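Local coordinates for adenylation domain (Streptomyces sp., PDB 5N9X), which is an adenylation domain of the AMP-binding (ANL) superfamily, with adenosine-5'-triphosphate and threonine bound in the model, at residues 294-297 / 298-302; 455-458 / 459-462; 515-518 / 519-522. All coordinates share one frame; numbering follows the deposited sequence.

Overall arrangement
The three contacts are local turns of the chain, met in sequence order and set at different distances from the bound ligands. Contact 1 closes helix 290-300 in the large AMP-binding part. Contact 2 is the turn between strands 450-457 and 463-470 in the C-terminal part, and contact 3 starts the last helix, 518-528. The centres of contacts 2 and 3 lie about 17 Å apart and the two touch, His456 CE1 standing 3.4 Å from Ala522 O. Contact 1 is remote from both, its centre about 31 Å from that of contact 3 and about 44 Å from that of contact 2. Contact 3 carries Lys515, which reaches adenosine-5'-triphosphate and threonine.

Contact 1. Residues 294-297 / 298-302; sequences RPWA and KRFGL
The last turn of helix 290-300, in a beta-alpha-beta unit between strands 280-284 and 306-310, brings Trp296 and Phe300 together one turn apart. Phe300 CD2 sits over the centre of one indole face, 3.3 Å from Trp296 CE2. The planes of the six-membered indole ring and the Phe300 ring lie obliquely, 37° apart. Chi1 (-172°, CG anti to the backbone N) carries the indole out, and chi2 (-92°) sets that face toward Phe300. In the plane of the indole, NE1 donates to a water 2.9 Å away, and the same water donates to Gly301 O, tying the ring edge to the chain just past the helix. Lys298 N to Arg294 O and Phe300 N to Trp296 O, both 3.1 Å, are regular helical bonds. Gly301 leaves helical geometry with positive phi, and its N makes a weak bond of 2.8 Å to Ala297 O. Beyond it, Leu302 CD2 turns back to within 4.2 Å of Ala297 CB. Arg299 pairs with Asp274. Trp296 meets Phe261 and Thr265 of helix 258-271, Phe300 rests on Val268 of that helix, and Trp296 and Leu302 both pack on Leu307 of strand 306-310.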
loop_
_atom_site.group_PDB
_atom_site.type_symbol
_atom_site.label_atom_id
_atom_site.label_comp_id
_atom_site.label_asym_id
_atom_site.label_seq_id
_atom_site.Cartn_x
_atom_site.Cartn_y
_atom_site.Cartn_z
ATOM N N ARG A 294 -11.882 -17.921 1.765
ATOM C CA ARG A 294 -12.889 -18.944 2.100
ATOM C C ARG A 294 -13.197 -19.053 3.611
ATOM O O ARG A 294 -14.370 -19.054 3.995
ATOM C CB ARG A 294 -12.472 -20.331 1.554
ATOM C CG ARG A 294 -12.265 -20.414 0.029
ATOM C CD ARG A 294 -12.184 -21.859 -0.472
ATOM N NE ARG A 294 -11.056 -22.079 -1.386
ATOM C CZ ARG A 294 -11.136 -22.116 -2.713
ATOM N NH1 ARG A 294 -12.305 -21.949 -3.315
ATOM N NH2 ARG A 294 -10.039 -22.311 -3.438
ATOM N N PRO A 295 -12.163 -19.136 4.477
ATOM C CA PRO A 295 -12.508 -19.288 5.900
ATOM C C PRO A 295 -13.315 -18.118 6.438
ATOM O O PRO A 295 -14.274 -18.326 7.179
ATOM C CB PRO A 295 -11.146 -19.355 6.597
ATOM C CG PRO A 295 -10.169 -19.678 5.540
ATOM C CD PRO A 295 -10.705 -19.118 4.264
ATOM N N TRP A 296 -12.932 -16.898 6.068
ATOM C CA TRP A 296 -13.753 -15.736 6.394
ATOM C C TRP A 296 -15.192 -15.911 5.926
ATOM O O TRP A 296 -16.127 -15.719 6.697
ATOM C CB TRP A 296 -13.187 -14.474 5.769
ATOM C CG TRP A 296 -13.866 -13.218 6.227
ATOM C CD1 TRP A 296 -14.918 -12.592 5.637
ATOM C CD2 TRP A 296 -13.522 -12.434 7.372
ATOM N NE1 TRP A 296 -15.257 -11.464 6.347
ATOM C CE2 TRP A 296 -14.414 -11.348 7.419
ATOM C CE3 TRP A 296 -12.542 -12.544 8.357
ATOM C CZ2 TRP A 296 -14.354 -10.375 8.415
ATOM C CZ3 TRP A 296 -12.488 -11.587 9.350
ATOM C CH2 TRP A 296 -13.391 -10.513 9.372
ATOM N N ALA A 297 -15.356 -16.278 4.658
ATOM C CA ALA A 297 -16.665 -16.254 4.029
ATOM C C ALA A 297 -17.635 -17.280 4.632
ATOM O O ALA A 297 -18.839 -17.059 4.652
ATOM C CB ALA A 297 -16.529 -16.462 2.529
ATOM N N LYS A 298 -17.132 -18.384 5.152
ATOM C CA LYS A 298 -18.054 -19.307 5.784
ATOM C C LYS A 298 -18.604 -18.770 7.108
ATOM O O LYS A 298 -19.737 -19.095 7.477
ATOM C CB LYS A 298 -17.410 -20.675 6.002
ATOM C CG LYS A 298 -18.380 -21.781 5.650
ATOM C CD LYS A 298 -18.485 -22.822 6.751
ATOM C CE LYS A 298 -18.888 -24.182 6.187
ATOM N NZ LYS A 298 -18.872 -25.221 7.265
ATOM N N ARG A 299 -17.817 -17.950 7.812
ATOM C CA ARG A 299 -18.259 -17.405 9.103
ATOM C C ARG A 299 -19.217 -16.243 8.992
ATOM O O ARG A 299 -20.233 -16.206 9.684
ATOM C CB ARG A 299 -17.082 -16.961 9.969
ATOM C CG ARG A 299 -16.905 -17.864 11.159
ATOM C CD ARG A 299 -17.950 -17.564 12.237
ATOM N NE ARG A 299 -17.777 -16.307 12.973
ATOM C CZ ARG A 299 -18.747 -15.420 13.209
ATOM N NH1 ARG A 299 -19.952 -15.594 12.693
ATOM N NH2 ARG A 299 -18.507 -14.326 13.918
ATOM N N PHE A 300 -18.875 -15.294 8.130
ATOM C CA PHE A 300 -19.611 -14.040 7.992
ATOM C C PHE A 300 -20.406 -13.958 6.695
ATOM O O PHE A 300 -21.229 -13.064 6.512
ATOM C CB PHE A 300 -18.636 -12.860 8.034
ATOM C CG PHE A 300 -17.774 -12.827 9.254
ATOM C CD1 PHE A 300 -18.287 -12.409 10.474
ATOM C CD2 PHE A 300 -16.460 -13.230 9.188
ATOM C CE1 PHE A 300 -17.482 -12.373 11.608
ATOM C CE2 PHE A 300 -15.658 -13.203 10.311
ATOM C CZ PHE A 300 -16.171 -12.780 11.525
ATOM N N GLY A 301 -20.142 -14.861 5.770
ATOM C CA GLY A 301 -20.699 -14.679 4.445
ATOM C C GLY A 301 -19.997 -13.559 3.676
ATOM O O GLY A 301 -18.871 -13.163 3.999
ATOM N N LEU A 302 -20.684 -13.051 2.655
ATOM C CA LEU A 302 -20.117 -12.124 1.702
ATOM C C LEU A 302 -20.959 -10.858 1.627
ATOM O O LEU A 302 -20.659 -9.956 0.859
ATOM C CB LEU A 302 -20.021 -12.802 0.336
ATOM C CG LEU A 302 -18.805 -13.710 0.152
ATOM C CD1 LEU A 302 -18.751 -14.288 -1.232
ATOM C CD2 LEU A 302 -17.532 -12.932 0.406
HETATM O O HOH W 1 -17.699 -10.560 5.062
#

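Contact 2. Residues 455-458 / 459-462; sequences VHEF and APGD
Phe458 and Asp462 close the turn that links antiparallel strands 450-457 and 463-470, a beta hairpin on the surface of the C-terminal part. The backbone bond between them is the main polar link: Phe458 N donates to Asp462 O over 2.9 Å, with an N-H...O angle of 143°. Inside the turn, weak backbone bonds run both ways between Ala459 and Asp462, Asp462 N reaching Ala459 O at 3.0 Å.

Among side-chain contacts, the Phe458 ring has its edge toward Asp462 O, which lies in the ring plane. One ring face receives His456 CD2, 4.1 Å above its centre. The carboxylate of Asp462 crosses the Phe458 side chain with its plane 26° from the ring, bringing OD2 to 3.8 Å from Phe458 CB. Partners beyond the turn hold the polar ends: Arg464 forms a salt bridge with Asp462 OD2 and a cation-pi contact with Phe458, while His456 NE2 is hydrogen-bonded to Asp526 near the chain's end.

Glu457 packs along the turn by van der Waals approach. Its chain runs extended beyond CG over the start of the turn, CG lying 3.3 Å from Ala459 O. At its end, Glu457 OE1 rests 3.0 Å from Pro460 N, a proline nitrogen with no hydrogen to share.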
loop_
_atom_site.group_PDB
_atom_site.type_symbol
_atom_site.label_atom_id
_atom_site.label_comp_id
_atom_site.label_asym_id
_atom_site.label_seq_id
_atom_site.Cartn_x
_atom_site.Cartn_y
_atom_site.Cartn_z
ATOM N N VAL A 455 15.167 -16.867 -9.004
ATOM C CA VAL A 455 16.409 -17.329 -9.602
ATOM C C VAL A 455 17.574 -16.712 -8.829
ATOM O O VAL A 455 17.650 -15.512 -8.655
ATOM C CB VAL A 455 16.495 -16.985 -11.105
ATOM C CG1 VAL A 455 17.816 -17.500 -11.702
ATOM C CG2 VAL A 455 15.317 -17.612 -11.845
ATOM N N HIS A 456 18.460 -17.546 -8.315
ATOM C CA HIS A 456 19.597 -17.022 -7.563
ATOM C C HIS A 456 20.902 -17.227 -8.309
ATOM O O HIS A 456 21.178 -18.328 -8.781
ATOM C CB HIS A 456 19.674 -17.691 -6.195
ATOM C CG HIS A 456 20.587 -17.005 -5.239
ATOM N ND1 HIS A 456 20.216 -15.875 -4.538
ATOM C CD2 HIS A 456 21.840 -17.308 -4.834
ATOM C CE1 HIS A 456 21.207 -15.507 -3.752
ATOM N NE2 HIS A 456 22.205 -16.359 -3.911
ATOM N N GLU A 457 21.710 -16.181 -8.408
ATOM C CA GLU A 457 23.021 -16.341 -9.023
ATOM C C GLU A 457 24.026 -16.835 -7.986
ATOM O O GLU A 457 24.483 -16.077 -7.138
ATOM C CB GLU A 457 23.491 -15.030 -9.656
ATOM C CG GLU A 457 24.195 -15.212 -10.992
ATOM C CD GLU A 457 25.051 -14.009 -11.380
ATOM O OE1 GLU A 457 26.285 -14.091 -11.179
ATOM O OE2 GLU A 457 24.509 -13.002 -11.904
ATOM N N PHE A 458 24.342 -18.124 -8.032
ATOM C CA PHE A 458 25.288 -18.708 -7.086
ATOM C C PHE A 458 26.670 -18.250 -7.524
ATOM O O PHE A 458 27.534 -17.896 -6.717
ATOM C CB PHE A 458 25.175 -20.237 -7.067
ATOM C CG PHE A 458 23.961 -20.748 -6.340
ATOM C CD1 PHE A 458 22.741 -20.850 -6.994
ATOM C CD2 PHE A 458 24.038 -21.120 -5.000
ATOM C CE1 PHE A 458 21.614 -21.308 -6.330
ATOM C CE2 PHE A 458 22.913 -21.585 -4.329
ATOM C CZ PHE A 458 21.697 -21.676 -5.000
ATOM N N ALA A 459 26.840 -18.264 -8.837
ATOM C CA ALA A 459 27.982 -17.700 -9.524
ATOM C C ALA A 459 27.451 -17.258 -10.875
ATOM O O ALA A 459 26.361 -17.680 -11.267
ATOM C CB ALA A 459 29.102 -18.725 -9.679
ATOM N N PRO A 460 28.202 -16.402 -11.589
ATOM C CA PRO A 460 27.895 -16.119 -13.001
ATOM C C PRO A 460 27.585 -17.366 -13.840
ATOM O O PRO A 460 26.667 -17.331 -14.670
ATOM C CB PRO A 460 29.167 -15.430 -13.488
ATOM C CG PRO A 460 29.633 -14.688 -12.277
ATOM C CD PRO A 460 29.328 -15.582 -11.103
ATOM N N GLY A 461 28.318 -18.453 -13.618
ATOM C CA GLY A 461 28.034 -19.697 -14.311
ATOM C C GLY A 461 26.772 -20.417 -13.847
ATOM O O GLY A 461 26.029 -20.968 -14.661
ATOM N N ASP A 462 26.528 -20.392 -12.541
ATOM C CA ASP A 462 25.479 -21.198 -11.922
ATOM C C ASP A 462 24.272 -20.355 -11.513
ATOM O O ASP A 462 24.303 -19.681 -10.482
ATOM C CB ASP A 462 26.053 -21.926 -10.699
ATOM C CG ASP A 462 25.124 -23.003 -10.149
ATOM O OD1 ASP A 462 24.173 -23.417 -10.856
ATOM O OD2 ASP A 462 25.372 -23.447 -9.000
#

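Contact 3. Residues 515-518 / 519-522; sequences KADR and ASVA. With ATP (adenosine-5'-triphosphate), chain D; THR (threonine), chain C.
Asp517, the N-cap residue of helix 518-528, sets its carboxylate against Ser520 in the first turn of this final helix. A chi1 of -175° puts the carboxylate opposite the backbone N, and OD1 accepts from Ser520 N in a weak capping bond of 3.3 Å whose N-H...O angle is 157°. The other oxygen, OD2, lies alongside the serine, 3.4 Å from Ser520 CB. Val521 CG2 packs 3.4 Å from Asp517 O. Arg518 O takes two backbone donors: Ala522 N at 3.1 Å, nearly straight at 174°, and Val521 N, which comes from above the carbonyl plane. Val521 N is shared, with a weak bond of 3.1 Å to Asp517 O. The Arg518 side chain bends at chi3, packs on Val452 and Trp454 of strand 450-457 and forms a salt bridge with Glu439. Lys515 points elsewhere: its chain, extended beyond CG, carries NZ into the ligand pocket, where it donates to the threonine O at 2.6 Å and, weakly, to O2B of adenosine-5'-triphosphate at 3.3 Å. NZ thus links the threonine carboxylate to the phosphate chain, with a weak bond to Gly285 O as well, while Asp517 probably favours the helix that follows by supplying an acceptor for the N-H of Ser520.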
loop_
_atom_site.group_PDB
_atom_site.type_symbol
_atom_site.label_atom_id
_atom_site.label_comp_id
_atom_site.label_asym_id
_atom_site.label_seq_id
_atom_site.Cartn_x
_atom_site.Cartn_y
_atom_site.Cartn_z
ATOM N N LYS A 515 4.729 -6.256 2.902
ATOM C CA LYS A 515 5.037 -7.280 1.891
ATOM C C LYS A 515 6.385 -7.985 2.144
ATOM O O LYS A 515 7.264 -7.459 2.844
ATOM C CB LYS A 515 5.031 -6.684 0.476
ATOM C CG LYS A 515 3.708 -6.111 0.052
ATOM C CD LYS A 515 3.838 -5.335 -1.245
ATOM C CE LYS A 515 2.663 -4.408 -1.441
ATOM N NZ LYS A 515 2.690 -3.740 -2.758
ATOM N N ALA A 516 6.524 -9.179 1.569
ATOM C CA ALA A 516 7.790 -9.906 1.576
ATOM C C ALA A 516 8.860 -9.143 0.801
ATOM O O ALA A 516 8.672 -8.804 -0.368
ATOM C CB ALA A 516 7.603 -11.287 0.987
ATOM N N ASP A 517 9.978 -8.871 1.463
ATOM C CA ASP A 517 11.093 -8.172 0.836
ATOM C C ASP A 517 11.932 -9.217 0.104
ATOM O O ASP A 517 12.630 -10.016 0.735
ATOM C CB ASP A 517 11.900 -7.421 1.905
ATOM C CG ASP A 517 13.038 -6.555 1.331
ATOM O OD1 ASP A 517 13.344 -6.611 0.108
ATOM O OD2 ASP A 517 13.615 -5.796 2.150
ATOM N N ARG A 518 11.832 -9.223 -1.220
ATOM C CA ARG A 518 12.474 -10.226 -2.069
ATOM C C ARG A 518 14.014 -10.080 -2.077
ATOM O O ARG A 518 14.749 -11.082 -1.924
ATOM C CB ARG A 518 11.905 -10.160 -3.506
ATOM C CG ARG A 518 10.367 -10.442 -3.619
ATOM C CD ARG A 518 9.849 -10.536 -5.090
ATOM N NE ARG A 518 10.357 -11.729 -5.774
ATOM C CZ ARG A 518 9.772 -12.928 -5.787
ATOM N NH1 ARG A 518 8.593 -13.130 -5.213
ATOM N NH2 ARG A 518 10.355 -13.931 -6.429
ATOM N N ALA A 519 14.496 -8.844 -2.239
ATOM C CA ALA A 519 15.938 -8.547 -2.158
ATOM C C ALA A 519 16.541 -8.937 -0.801
ATOM O O ALA A 519 17.700 -9.342 -0.723
ATOM C CB ALA A 519 16.193 -7.073 -2.430
ATOM N N SER A 520 15.755 -8.808 0.265
ATOM C CA SER A 520 16.144 -9.302 1.596
ATOM C C SER A 520 16.156 -10.826 1.749
ATOM O O SER A 520 16.813 -11.380 2.621
ATOM C CB SER A 520 15.204 -8.728 2.650
ATOM O OG SER A 520 15.731 -8.877 3.941
ATOM N N VAL A 521 15.385 -11.525 0.949
ATOM C CA VAL A 521 15.375 -12.961 1.132
ATOM C C VAL A 521 16.606 -13.523 0.425
ATOM O O VAL A 521 17.322 -14.351 0.974
ATOM C CB VAL A 521 14.058 -13.599 0.612
ATOM C CG1 VAL A 521 14.207 -15.081 0.495
ATOM C CG2 VAL A 521 12.927 -13.274 1.559
ATOM N N ALA A 522 16.859 -13.031 -0.775
ATOM C CA ALA A 522 18.032 -13.436 -1.543
ATOM C C ALA A 522 19.344 -13.182 -0.790
ATOM O O ALA A 522 20.265 -13.983 -0.885
ATOM C CB ALA A 522 18.053 -12.723 -2.882
HETATM P PG ATP D . 7.291 -0.497 -7.191
HETATM O O1G ATP D . 7.015 -1.192 -8.519
HETATM O O2G ATP D . 8.737 -0.197 -6.943
HETATM O O3G ATP D . 6.457 0.748 -6.940
HETATM P PB ATP D . 5.510 -2.040 -5.456
HETATM O O1B ATP D . 4.983 -2.897 -6.611
HETATM O O2B ATP D . 5.462 -2.558 -4.055
HETATM O O3B ATP D . 6.986 -1.592 -5.988
HETATM P PA ATP D . 3.427 -0.309 -4.863
HETATM O O1A ATP D . 2.814 0.776 -5.716
HETATM O O2A ATP D . 3.410 -0.132 -3.348
HETATM O O3A ATP D . 4.908 -0.557 -5.399
HETATM O "O5'" ATP D . 2.854 -1.799 -5.216
HETATM C "C5'" ATP D . 1.941 -2.100 -6.272
HETATM C "C4'" ATP D . 2.166 -3.528 -6.773
HETATM O "O4'" ATP D . 1.482 -4.473 -5.964
HETATM C "C3'" ATP D . 1.748 -3.773 -8.212
HETATM O "O3'" ATP D . 2.942 -3.839 -8.983
HETATM C "C2'" ATP D . 1.053 -5.110 -8.219
HETATM O "O2'" ATP D . 1.956 -6.080 -8.742
HETATM C "C1'" ATP D . 0.796 -5.445 -6.765
HETATM N N9 ATP D . -0.662 -5.394 -6.433
HETATM C C8 ATP D . -1.294 -4.355 -5.842
HETATM N N7 ATP D . -2.613 -4.589 -5.656
HETATM C C5 ATP D . -2.853 -5.825 -6.128
HETATM C C6 ATP D . -4.051 -6.689 -6.228
HETATM N N6 ATP D . -5.244 -6.250 -5.781
HETATM N N1 ATP D . -3.906 -7.908 -6.785
HETATM C C2 ATP D . -2.707 -8.309 -7.253
HETATM N N3 ATP D . -1.561 -7.595 -7.189
HETATM C C4 ATP D . -1.568 -6.353 -6.646
HETATM N N THR C . -0.933 1.154 -3.344
HETATM C CA THR C . -0.690 -0.019 -2.491
HETATM C C THR C . 0.463 -0.763 -3.103
HETATM O O THR C . 1.081 -1.719 -2.594
HETATM C CB THR C . -1.908 -0.967 -2.397
HETATM O OG1 THR C . -2.419 -1.243 -3.718
HETATM C CG2 THR C . -2.996 -0.350 -1.528
HETATM O OXT THR C . 0.732 -0.340 -4.218
#